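Local coordinates for glycerol dehydrogenase (Bacillus coagulans, PDB 6CSJ), which probably catalyses the NAD-dependent oxidation of glycerol to dihydroxyacetone and, as this polyol dehydrogenase double mutant, has acquired D-lactate dehydrogenase activity, at residues A[175-178]-A[179-182]; A[241-244]-A[245-249]; A[204-207]-A[208-212]; A[287-290]-A[291-294]; A[195-198]-A[199-202]. The protein carries 2 engineered substitutions. All coordinates share one frame; numbering follows the deposited sequence.

Contact 1 of 5, residues A[175-178]-A[179-182]; sequences TYFE and ARAT
Y176 and R180 lie one turn apart at the start of helix 175-185, joined by the backbone bond from R180 N to Y176 O (2.8 Å), one of four successive i to i+4 bonds here. R180 sets its CG opposite its own backbone N (chi1 -174°) and bends at chi3, which swings the guanidinium back over the preceding turn. There F177 CD1 sits over one guanidinium face, 3.5 Å from R180 NH2, while the phenyl group offers its edge, the two planes being 68° apart. R180 CD passes 3.7 Å from Y176 OH. R180 NE donates to a water at 2.8 Å that also lies 2.8 Å from F177 O. NH2 forms salt bridges with E292 and E286, so the charge is held at several points. On another side of the helix, E178 O accepts two hydrogen bonds from T182, from N and from OG1 (3.0 Å), arriving from opposite faces of the carbonyl; the E178 carboxylate itself reaches H254 and the N of A251. A threonine hydroxyl bonding back to the i-4 carbonyl is common in helices; here it joins aromatic-arginine packing in a buried helix of the all-helical C-terminal domain of iron-containing alcohol dehydrogenases.

Contact 2 of 5, residues A[241-244]-A[245-249]; sequences SGIG and SESGG. Engineered in segment 245-249: S245 (natural residue Phe).
S241 and S245 stand one turn apart near the C-terminal end of helix 228-248, where backbone bonds run from S245 N to S241 O, E246 N to G242 O and S247 N to I243 O. This is a helix C-terminus closed by glycine: G249 leaves the helical conformation with a positive phi of 118°, and its N still donates to S245 O at 2.9 Å. S245, an engineered residue that replaces phenylalanine, is one of the two substitutions in this variant. Its OG stands between its own backbone N and carbonyl carbon, the crowded position (chi1 56°), and from there turns back to donate to S241 O at 2.7 Å. S241 O is therefore gripped twice by one residue; the OG is tilted only modestly from the carbonyl plane, whereas S245 N lies well above it, 38° out. S241 OG points elsewhere and bonds to T175 and N121. E246 extends its chain to put the carboxylate at N146 and at the N of A126, while a water makes weak bonds to G242 O and E246 OE1, bridging tip and backbone. S247 OG accepts from the N of T6, tying the helix end to the N-terminal region of the chain. I243 packs on I5 and on L202 of helix 197-221. S247 CB lies 3.3 Å from I243 O, one turn back, and 4.3 Å from I243 CG2.

Contact 3 of 5, residues A[204-207]-A[208-212]; sequences KLCY and DTQIL
Y207 packs its ring on I211 and its CB beside D208. Y207 CB lies 3.1 Å from D208 N, and Y207 CG and CD2 are each 3.6 Å from that same nitrogen; CD2 also approaches D208 OD1. With CG placed anti to the backbone N (chi1 178°), the ring leans forward along the helix and turns one face to I211. Y207 CE1, CE2 and CZ all meet I211 CG1, CZ most closely at 3.6 Å, in a CH-pi contact 23° off the ring normal and displaced towards the rim. Y207 OH, at the tip, touches I211 CD1 at 3.7 Å and bonds to E295 of helix 290-303. All of this happens on the middle of helix 197-221, a long helix of the C-terminal helical domain; its inner side carries C206 and Q210 against helices 162-173 and 228-248, with Q210 NE2 bonded to N237. Beside the tyrosine, K204 bends at chi2 (58°), and K204 NZ reaches forward to the next turn to form a salt bridge to D208 OD1 at 3.0 Å, on the syn lone pair of that oxygen. The ammonium also makes a cation-pi contact with Y176. T209 turns its hydroxyl back to L205 O, which T209 OG1 reaches at 2.7 Å from one face of the carbonyl while T209 N comes from the other at 2.9 Å.

Contact 4 of 5, residues A[287-290]-A[291-294]; sequences DAPK and AEIE
E292 lays its carboxylate over A288, OE1 coming 3.3 Å from A288 CB and 4.0 Å from P289 CD. Its CG lies on the far side of CB from the backbone N (chi1 -152°) and the chain then runs extended, bringing the carboxylate back beside the residues just ahead of the helix, where the same OE1 meets R180 in a salt bridge. P289 occupies the N-cap position of helix 290-303. Its carbonyl opens the helical bonding, accepting from I293 N at 3.1 Å in the carbonyl plane. I293 faces inward, its CD1 3.6 Å from A288 O and its side chain against L280, L283 and I284 of helix 271-285, which is closed by a Schellman motif with D287, of positive phi, just beyond it. On the outer side K290 doubles back through bends at chi3 and chi4, so that NZ reaches E294 OE2 at 3.3 Å, a salt bridge whose hydrogen bond is weak. Y362 adds a weak bond to E294 OE2. The chemistry thus divides the turn: I293 supplies apolar packing on its inner side, E292 pairs its charge with R180 of helix 175-185, and the weak K290-E294 pair near solvent probably makes only a minor electrostatic contribution.

Contact 5 of 5, residues A[195-198]-A[199-202]; sequences VTEA and AIAL
A198, A199 and I200 follow E197 in the first turn of helix 197-221, whose N-cap is T196: T196 OG1 accepts from A199 N at 3.1 Å with an N-H...O angle of 153°. With chi1 at 57° the threonine hydroxyl is turned into this first turn, where it meets that N-H. A199 also brings its methyl against the cap, A199 CB lying 3.4 Å from T196 OG1, and packs on S247 of helix 228-248. I200 completes the N-terminal motif as a hydrophobic staple, in which the residue before the N-cap meets the fourth residue of the helix: V195 CG1 lies 4.2 Å from I200 CB. The valine methyl touches A199 CB at a similar distance, so A199 and I200 share it. I200 N makes a weak bond to T196 O at 3.4 Å. I200 CG2 lies 3.3 Å from E197 O, while the rest of the side chain leads towards A179 and K183 of helix 175-185. E197 sends its carboxylate to K183 in a salt bridge, a second tie to that helix. A198, on the outer side, rests on I5 of the N-terminal region. L202 N bonds to A198 O at 3.0 Å, and L202 CG packs 3.3 Å from the same oxygen.

All five contacts are turns within helices or at their ends in the helical part of the chain. Contacts 1 and 2 are buried, and between them T175 hydrogen-bonds S241 and T182 packs on G248; contact 2 alone holds an engineered residue. Contacts 3, 4 and 5 are partly buried. Contacts 3 and 5 share helix 197-221: contact 5 is its capped start, wedged against both buried helices, and contact 3 a middle turn whose Y207 meets F177 of contact 1 edge-to-face. Contact 4 lies farthest from the chain centre and reaches contact 1 through a carboxylate. Arginine-aromatic packing marks contact 1, hydroxyls and carbonyls contact 2, a CH-pi contact beside a salt bridge contact 3, a weaker lysine-acid pair contact 4, a hydroxyl cap plus staple contact 5.

Contact 1 of 5, residues A[175-178]-A[179-182]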
loop_
_atom_site.group_PDB
_atom_site.type_symbol
_atom_site.label_atom_id
_atom_site.label_comp_id
_atom_site.label_asym_id
_atom_site.label_seq_id
_atom_site.Cartn_x
_atom_site.Cartn_y
_atom_site.Cartn_z
ATOM N N THR A 175 4.085 -4.871 8.284
ATOM C CA THR A 175 2.764 -5.419 8.601
ATOM C C THR A 175 2.708 -6.315 9.830
ATOM O O THR A 175 1.837 -6.124 10.675
ATOM C CB THR A 175 2.163 -6.181 7.406
ATOM O OG1 THR A 175 2.187 -5.348 6.237
ATOM C CG2 THR A 175 0.717 -6.614 7.713
ATOM N N TYR A 176 3.615 -7.288 9.928
ATOM C CA TYR A 176 3.631 -8.198 11.081
ATOM C C TYR A 176 3.906 -7.471 12.404
ATOM O O TYR A 176 3.238 -7.733 13.408
ATOM C CB TYR A 176 4.660 -9.320 10.899
ATOM C CG TYR A 176 4.740 -10.236 12.110
ATOM C CD1 TYR A 176 3.606 -10.911 12.569
ATOM C CD2 TYR A 176 5.936 -10.403 12.819
ATOM C CE1 TYR A 176 3.664 -11.736 13.674
ATOM C CE2 TYR A 176 5.998 -11.232 13.933
ATOM C CZ TYR A 176 4.857 -11.894 14.348
ATOM O OH TYR A 176 4.905 -12.712 15.448
ATOM N N PHE A 177 4.881 -6.563 12.395
ATOM C CA PHE A 177 5.301 -5.882 13.611
ATOM C C PHE A 177 4.208 -4.955 14.150
ATOM O O PHE A 177 3.974 -4.894 15.375
ATOM C CB PHE A 177 6.613 -5.128 13.370
ATOM C CG PHE A 177 7.743 -6.021 12.941
ATOM C CD1 PHE A 177 8.244 -6.998 13.807
ATOM C CD2 PHE A 177 8.280 -5.925 11.661
ATOM C CE1 PHE A 177 9.270 -7.858 13.408
ATOM C CE2 PHE A 177 9.317 -6.773 11.265
ATOM C CZ PHE A 177 9.824 -7.728 12.147
ATOM N N GLU A 178 3.528 -4.265 13.231
ATOM C CA GLU A 178 2.421 -3.369 13.577
ATOM C C GLU A 178 1.210 -4.141 14.068
ATOM O O GLU A 178 0.578 -3.740 15.051
ATOM C CB GLU A 178 2.054 -2.462 12.398
ATOM C CG GLU A 178 3.191 -1.520 12.021
ATOM C CD GLU A 178 2.759 -0.352 11.159
ATOM O OE1 GLU A 178 2.421 -0.548 9.965
ATOM O OE2 GLU A 178 2.780 0.778 11.688
ATOM N N ALA A 179 0.901 -5.252 13.397
ATOM C CA ALA A 179 -0.211 -6.132 13.800
ATOM C C ALA A 179 0.060 -6.827 15.130
ATOM O O ALA A 179 -0.836 -6.930 15.974
ATOM C CB ALA A 179 -0.499 -7.157 12.715
ATOM N N ARG A 180 1.291 -7.316 15.311
ATOM C CA ARG A 180 1.727 -7.924 16.583
ATOM C C ARG A 180 1.549 -6.943 17.735
ATOM O O ARG A 180 0.992 -7.297 18.772
ATOM C CB ARG A 180 3.191 -8.363 16.505
ATOM C CG ARG A 180 3.694 -9.125 17.728
ATOM C CD ARG A 180 5.102 -9.687 17.517
ATOM N NE ARG A 180 6.102 -8.625 17.446
ATOM C CZ ARG A 180 7.413 -8.820 17.250
ATOM N NH1 ARG A 180 7.901 -10.041 17.076
ATOM N NH2 ARG A 180 8.250 -7.786 17.208
ATOM N N ALA A 181 2.023 -5.716 17.537
ATOM C CA ALA A 181 1.896 -4.666 18.550
ATOM C C ALA A 181 0.437 -4.395 18.932
ATOM O O ALA A 181 0.095 -4.361 20.116
ATOM C CB ALA A 181 2.567 -3.389 18.060
ATOM N N THR A 182 -0.407 -4.215 17.917
ATOM C CA THR A 182 -1.829 -3.951 18.103
ATOM C C THR A 182 -2.542 -5.090 18.839
ATOM O O THR A 182 -3.332 -4.841 19.753
ATOM C CB THR A 182 -2.529 -3.682 16.760
ATOM O OG1 THR A 182 -1.942 -2.540 16.114
ATOM C CG2 THR A 182 -4.021 -3.432 16.965
HETATM O O HOH W 1 5.757 -5.811 17.349
#

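Contact 2 of 5, residues A[241-244]-A[245-249]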
loop_
_atom_site.group_PDB
_atom_site.type_symbol
_atom_site.label_atom_id
_atom_site.label_comp_id
_atom_site.label_asym_id
_atom_site.label_seq_id
_atom_site.Cartn_x
_atom_site.Cartn_y
_atom_site.Cartn_z
ATOM N N SER A 241 -0.286 -8.319 3.029
ATOM C CA SER A 241 -0.007 -7.053 3.697
ATOM C C SER A 241 -1.263 -6.170 3.826
ATOM O O SER A 241 -1.412 -5.454 4.814
ATOM C CB SER A 241 1.072 -6.280 2.936
ATOM O OG SER A 241 1.363 -5.048 3.568
ATOM N N GLY A 242 -2.136 -6.205 2.814
ATOM C CA GLY A 242 -3.387 -5.459 2.829
ATOM C C GLY A 242 -4.349 -5.893 3.919
ATOM O O GLY A 242 -4.817 -5.060 4.703
ATOM N N ILE A 243 -4.633 -7.191 3.983
ATOM C CA ILE A 243 -5.500 -7.738 5.043
ATOM C C ILE A 243 -4.777 -7.642 6.395
ATOM O O ILE A 243 -5.385 -7.293 7.414
ATOM C CB ILE A 243 -5.935 -9.210 4.779
ATOM C CG1 ILE A 243 -6.572 -9.380 3.385
ATOM C CG2 ILE A 243 -6.897 -9.695 5.860
ATOM C CD1 ILE A 243 -7.586 -8.322 2.998
ATOM N N GLY A 244 -3.478 -7.937 6.391
ATOM C CA GLY A 244 -2.664 -7.891 7.594
ATOM C C GLY A 244 -2.656 -6.537 8.276
ATOM O O GLY A 244 -2.771 -6.469 9.495
ATOM N N SER A 245 -2.514 -5.458 7.508
ATOM C CA SER A 245 -2.459 -4.133 8.117
ATOM C C SER A 245 -3.855 -3.585 8.430
ATOM O O SER A 245 -4.083 -3.103 9.539
ATOM C CB SER A 245 -1.622 -3.152 7.296
ATOM O OG SER A 245 -2.099 -3.072 5.982
ATOM N N GLU A 246 -4.787 -3.686 7.491
ATOM C CA GLU A 246 -6.142 -3.176 7.715
ATOM C C GLU A 246 -6.912 -3.946 8.795
ATOM O O GLU A 246 -7.618 -3.325 9.577
ATOM C CB GLU A 246 -6.956 -3.146 6.407
ATOM C CG GLU A 246 -8.291 -2.416 6.532
ATOM C CD GLU A 246 -9.148 -2.516 5.277
ATOM O OE1 GLU A 246 -9.435 -3.651 4.822
ATOM O OE2 GLU A 246 -9.558 -1.452 4.754
ATOM N N SER A 247 -6.806 -5.274 8.820
ATOM C CA SER A 247 -7.490 -6.096 9.834
ATOM C C SER A 247 -6.590 -6.558 10.996
ATOM O O SER A 247 -7.080 -7.218 11.926
ATOM C CB SER A 247 -8.177 -7.306 9.184
ATOM O OG SER A 247 -9.199 -6.902 8.274
ATOM N N GLY A 248 -5.294 -6.224 10.947
ATOM C CA GLY A 248 -4.359 -6.540 12.043
ATOM C C GLY A 248 -3.858 -5.342 12.835
ATOM O O GLY A 248 -3.476 -5.496 13.988
ATOM N N GLY A 249 -3.840 -4.159 12.217
ATOM C CA GLY A 249 -3.585 -2.902 12.919
ATOM C C GLY A 249 -2.337 -2.218 12.417
ATOM O O GLY A 249 -1.362 -2.877 12.067
HETATM O O HOH W 2 -6.985 -4.102 3.212
#

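Contact 3 of 5, residues A[204-207]-A[208-212]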
loop_
_atom_site.group_PDB
_atom_site.type_symbol
_atom_site.label_atom_id
_atom_site.label_comp_id
_atom_site.label_asym_id
_atom_site.label_seq_id
_atom_site.Cartn_x
_atom_site.Cartn_y
_atom_site.Cartn_z
ATOM N N LYS A 204 1.952 -12.407 9.533
ATOM C CA LYS A 204 3.167 -13.200 9.791
ATOM C C LYS A 204 3.682 -13.841 8.486
ATOM O O LYS A 204 4.877 -13.758 8.168
ATOM C CB LYS A 204 2.878 -14.245 10.901
ATOM C CG LYS A 204 3.959 -15.264 11.251
ATOM C CD LYS A 204 5.265 -14.636 11.687
ATOM C CE LYS A 204 6.339 -15.677 11.978
ATOM N NZ LYS A 204 7.688 -15.038 11.896
ATOM N N LEU A 205 2.779 -14.446 7.717
ATOM C CA LEU A 205 3.150 -14.996 6.408
ATOM C C LEU A 205 3.700 -13.911 5.477
ATOM O O LEU A 205 4.623 -14.170 4.710
ATOM C CB LEU A 205 1.968 -15.702 5.753
ATOM C CG LEU A 205 2.226 -16.361 4.391
ATOM C CD1 LEU A 205 3.191 -17.540 4.493
ATOM C CD2 LEU A 205 0.896 -16.785 3.785
ATOM N N CYS A 206 3.132 -12.709 5.556
ATOM C CA CYS A 206 3.615 -11.576 4.779
ATOM C C CYS A 206 5.097 -11.336 5.053
ATOM O O CYS A 206 5.896 -11.342 4.121
ATOM C CB CYS A 206 2.790 -10.307 5.063
ATOM S SG CYS A 206 3.356 -8.845 4.152
ATOM N N TYR A 207 5.449 -11.168 6.330
ATOM C CA TYR A 207 6.841 -10.955 6.755
ATOM C C TYR A 207 7.773 -12.086 6.306
ATOM O O TYR A 207 8.812 -11.836 5.696
ATOM C CB TYR A 207 6.943 -10.791 8.291
ATOM C CG TYR A 207 8.374 -10.623 8.764
ATOM C CD1 TYR A 207 9.070 -9.431 8.540
ATOM C CD2 TYR A 207 9.057 -11.679 9.370
ATOM C CE1 TYR A 207 10.384 -9.283 8.943
ATOM C CE2 TYR A 207 10.386 -11.540 9.777
ATOM C CZ TYR A 207 11.042 -10.347 9.560
ATOM O OH TYR A 207 12.345 -10.224 9.951
ATOM N N ASP A 208 7.393 -13.316 6.622
ATOM C CA ASP A 208 8.166 -14.501 6.239
ATOM C C ASP A 208 8.420 -14.584 4.732
ATOM O O ASP A 208 9.515 -14.972 4.314
ATOM C CB ASP A 208 7.458 -15.783 6.680
ATOM C CG ASP A 208 7.432 -15.964 8.189
ATOM O OD1 ASP A 208 8.148 -15.252 8.906
ATOM O OD2 ASP A 208 6.675 -16.838 8.662
ATOM N N THR A 209 7.410 -14.230 3.938
ATOM C CA THR A 209 7.523 -14.234 2.479
ATOM C C THR A 209 8.525 -13.175 1.994
ATOM O O THR A 209 9.300 -13.445 1.086
ATOM C CB THR A 209 6.146 -14.035 1.784
ATOM O OG1 THR A 209 5.217 -15.027 2.243
ATOM C CG2 THR A 209 6.266 -14.144 0.281
ATOM N N GLN A 210 8.539 -11.999 2.619
ATOM C CA GLN A 210 9.529 -10.975 2.260
ATOM C C GLN A 210 10.951 -11.487 2.487
ATOM O O GLN A 210 11.790 -11.380 1.590
ATOM C CB GLN A 210 9.325 -9.671 3.042
ATOM C CG GLN A 210 7.986 -8.980 2.835
ATOM C CD GLN A 210 7.682 -8.654 1.379
ATOM O OE1 GLN A 210 8.586 -8.308 0.611
ATOM N NE2 GLN A 210 6.405 -8.757 0.996
ATOM N N ILE A 211 11.198 -12.071 3.663
ATOM C CA ILE A 211 12.534 -12.565 4.036
ATOM C C ILE A 211 12.990 -13.694 3.091
ATOM O O ILE A 211 14.099 -13.647 2.564
ATOM C CB ILE A 211 12.590 -13.032 5.534
ATOM C CG1 ILE A 211 12.260 -11.881 6.500
ATOM C CG2 ILE A 211 13.944 -13.645 5.892
ATOM C CD1 ILE A 211 13.061 -10.608 6.302
ATOM N N LEU A 212 12.120 -14.672 2.850
ATOM C CA LEU A 212 12.455 -15.817 1.989
ATOM C C LEU A 212 12.536 -15.504 0.487
ATOM O O LEU A 212 13.361 -16.093 -0.217
ATOM C CB LEU A 212 11.453 -16.969 2.233
ATOM C CG LEU A 212 11.487 -17.598 3.647
ATOM C CD1 LEU A 212 10.299 -18.523 3.890
ATOM C CD2 LEU A 212 12.805 -18.351 3.887
#

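Contact 4 of 5, residues A[287-290]-A[291-294]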
loop_
_atom_site.group_PDB
_atom_site.type_symbol
_atom_site.label_atom_id
_atom_site.label_comp_id
_atom_site.label_asym_id
_atom_site.label_seq_id
_atom_site.Cartn_x
_atom_site.Cartn_y
_atom_site.Cartn_z
ATOM N N ASP A 287 12.020 -2.164 21.465
ATOM C CA ASP A 287 13.258 -2.835 21.840
ATOM C C ASP A 287 13.203 -4.314 21.481
ATOM O O ASP A 287 13.441 -5.185 22.319
ATOM C CB ASP A 287 13.591 -2.598 23.317
ATOM C CG ASP A 287 14.981 -3.130 23.697
ATOM O OD1 ASP A 287 15.951 -2.907 22.936
ATOM O OD2 ASP A 287 15.104 -3.793 24.747
ATOM N N ALA A 288 12.891 -4.587 20.215
ATOM C CA ALA A 288 12.890 -5.947 19.688
ATOM C C ALA A 288 14.289 -6.552 19.850
ATOM O O ALA A 288 15.275 -5.801 19.928
ATOM C CB ALA A 288 12.483 -5.947 18.217
ATOM N N PRO A 289 14.386 -7.896 19.924
ATOM C CA PRO A 289 15.713 -8.523 20.069
ATOM C C PRO A 289 16.657 -8.109 18.952
ATOM O O PRO A 289 16.222 -7.898 17.815
ATOM C CB PRO A 289 15.428 -10.026 19.980
ATOM C CG PRO A 289 13.990 -10.172 20.352
ATOM C CD PRO A 289 13.285 -8.883 19.982
ATOM N N LYS A 290 17.939 -7.987 19.284
ATOM C CA LYS A 290 18.964 -7.657 18.295
ATOM C C LYS A 290 18.933 -8.602 17.078
ATOM O O LYS A 290 19.216 -8.155 15.958
ATOM C CB LYS A 290 20.348 -7.658 18.957
ATOM C CG LYS A 290 21.471 -7.151 18.062
ATOM C CD LYS A 290 22.703 -6.717 18.843
ATOM C CE LYS A 290 23.433 -7.899 19.498
ATOM N NZ LYS A 290 24.364 -8.616 18.570
ATOM N N ALA A 291 18.578 -9.877 17.288
ATOM C CA ALA A 291 18.478 -10.853 16.187
ATOM C C ALA A 291 17.378 -10.485 15.177
ATOM O O ALA A 291 17.569 -10.625 13.973
ATOM C CB ALA A 291 18.255 -12.260 16.726
ATOM N N GLU A 292 16.240 -10.025 15.685
ATOM C CA GLU A 292 15.122 -9.546 14.864
ATOM C C GLU A 292 15.510 -8.282 14.076
ATOM O O GLU A 292 15.182 -8.152 12.907
ATOM C CB GLU A 292 13.912 -9.267 15.759
ATOM C CG GLU A 292 12.546 -9.420 15.106
ATOM C CD GLU A 292 11.438 -9.561 16.158
ATOM O OE1 GLU A 292 10.999 -8.540 16.722
ATOM O OE2 GLU A 292 11.006 -10.690 16.431
ATOM N N ILE A 293 16.217 -7.362 14.723
ATOM C CA ILE A 293 16.717 -6.132 14.070
ATOM C C ILE A 293 17.706 -6.454 12.944
ATOM O O ILE A 293 17.622 -5.897 11.850
ATOM C CB ILE A 293 17.353 -5.161 15.098
ATOM C CG1 ILE A 293 16.265 -4.588 16.016
ATOM C CG2 ILE A 293 18.112 -4.020 14.417
ATOM C CD1 ILE A 293 16.808 -3.968 17.290
ATOM N N GLU A 294 18.641 -7.348 13.225
ATOM C CA GLU A 294 19.643 -7.757 12.234
ATOM C C GLU A 294 18.996 -8.414 11.014
ATOM O O GLU A 294 19.423 -8.145 9.892
ATOM C CB GLU A 294 20.696 -8.687 12.849
ATOM C CG GLU A 294 21.712 -7.959 13.705
ATOM C CD GLU A 294 22.681 -8.869 14.442
ATOM O OE1 GLU A 294 22.848 -10.042 14.042
ATOM O OE2 GLU A 294 23.291 -8.394 15.419
#

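Contact 5 of 5, residues A[195-198]-A[199-202]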
loop_
_atom_site.group_PDB
_atom_site.type_symbol
_atom_site.label_atom_id
_atom_site.label_comp_id
_atom_site.label_asym_id
_atom_site.label_seq_id
_atom_site.Cartn_x
_atom_site.Cartn_y
_atom_site.Cartn_z
ATOM N N VAL A 195 -8.190 -7.915 16.764
ATOM C CA VAL A 195 -7.466 -8.662 15.738
ATOM C C VAL A 195 -7.829 -10.149 15.749
ATOM O O VAL A 195 -7.702 -10.819 16.762
ATOM C CB VAL A 195 -5.943 -8.485 15.884
ATOM C CG1 VAL A 195 -5.188 -9.298 14.833
ATOM C CG2 VAL A 195 -5.556 -7.009 15.794
ATOM N N THR A 196 -8.280 -10.650 14.595
ATOM C CA THR A 196 -8.529 -12.085 14.397
ATOM C C THR A 196 -7.218 -12.872 14.311
ATOM O O THR A 196 -6.162 -12.315 13.978
ATOM C CB THR A 196 -9.317 -12.357 13.096
ATOM O OG1 THR A 196 -8.602 -11.814 11.965
ATOM C CG2 THR A 196 -10.713 -11.750 13.171
ATOM N N GLU A 197 -7.307 -14.173 14.583
ATOM C CA GLU A 197 -6.192 -15.084 14.351
ATOM C C GLU A 197 -5.815 -15.153 12.860
ATOM O O GLU A 197 -4.624 -15.210 12.515
ATOM C CB GLU A 197 -6.515 -16.482 14.891
ATOM C CG GLU A 197 -6.692 -16.550 16.406
ATOM C CD GLU A 197 -5.534 -15.902 17.178
ATOM O OE1 GLU A 197 -4.351 -16.146 16.844
ATOM O OE2 GLU A 197 -5.806 -15.119 18.114
ATOM N N ALA A 198 -6.829 -15.110 11.984
ATOM C CA ALA A 198 -6.599 -15.074 10.537
ATOM C C ALA A 198 -5.702 -13.898 10.118
ATOM O O ALA A 198 -4.743 -14.091 9.372
ATOM C CB ALA A 198 -7.917 -15.026 9.784
ATOM N N ALA A 199 -5.987 -12.700 10.617
ATOM C CA ALA A 199 -5.236 -11.507 10.196
ATOM C C ALA A 199 -3.778 -11.503 10.658
ATOM O O ALA A 199 -2.881 -11.121 9.896
ATOM C CB ALA A 199 -5.941 -10.238 10.668
ATOM N N ILE A 200 -3.538 -11.922 11.898
ATOM C CA ILE A 200 -2.167 -11.989 12.427
ATOM C C ILE A 200 -1.370 -13.090 11.702
ATOM O O ILE A 200 -0.198 -12.898 11.383
ATOM C CB ILE A 200 -2.133 -12.103 13.992
ATOM C CG1 ILE A 200 -0.744 -11.814 14.551
ATOM C CG2 ILE A 200 -2.587 -13.466 14.492
ATOM C CD1 ILE A 200 -0.287 -10.387 14.359
ATOM N N ALA A 201 -2.021 -14.206 11.392
ATOM C CA ALA A 201 -1.402 -15.271 10.588
ATOM C C ALA A 201 -1.017 -14.810 9.172
ATOM O O ALA A 201 0.065 -15.137 8.689
ATOM C CB ALA A 201 -2.319 -16.477 10.521
ATOM N N LEU A 202 -1.895 -14.049 8.519
ATOM C CA LEU A 202 -1.596 -13.476 7.199
ATOM C C LEU A 202 -0.486 -12.411 7.265
ATOM O O LEU A 202 0.361 -12.338 6.373
ATOM C CB LEU A 202 -2.862 -12.913 6.538
ATOM C CG LEU A 202 -3.916 -13.964 6.153
ATOM C CD1 LEU A 202 -5.170 -13.315 5.604
ATOM C CD2 LEU A 202 -3.400 -14.966 5.128
#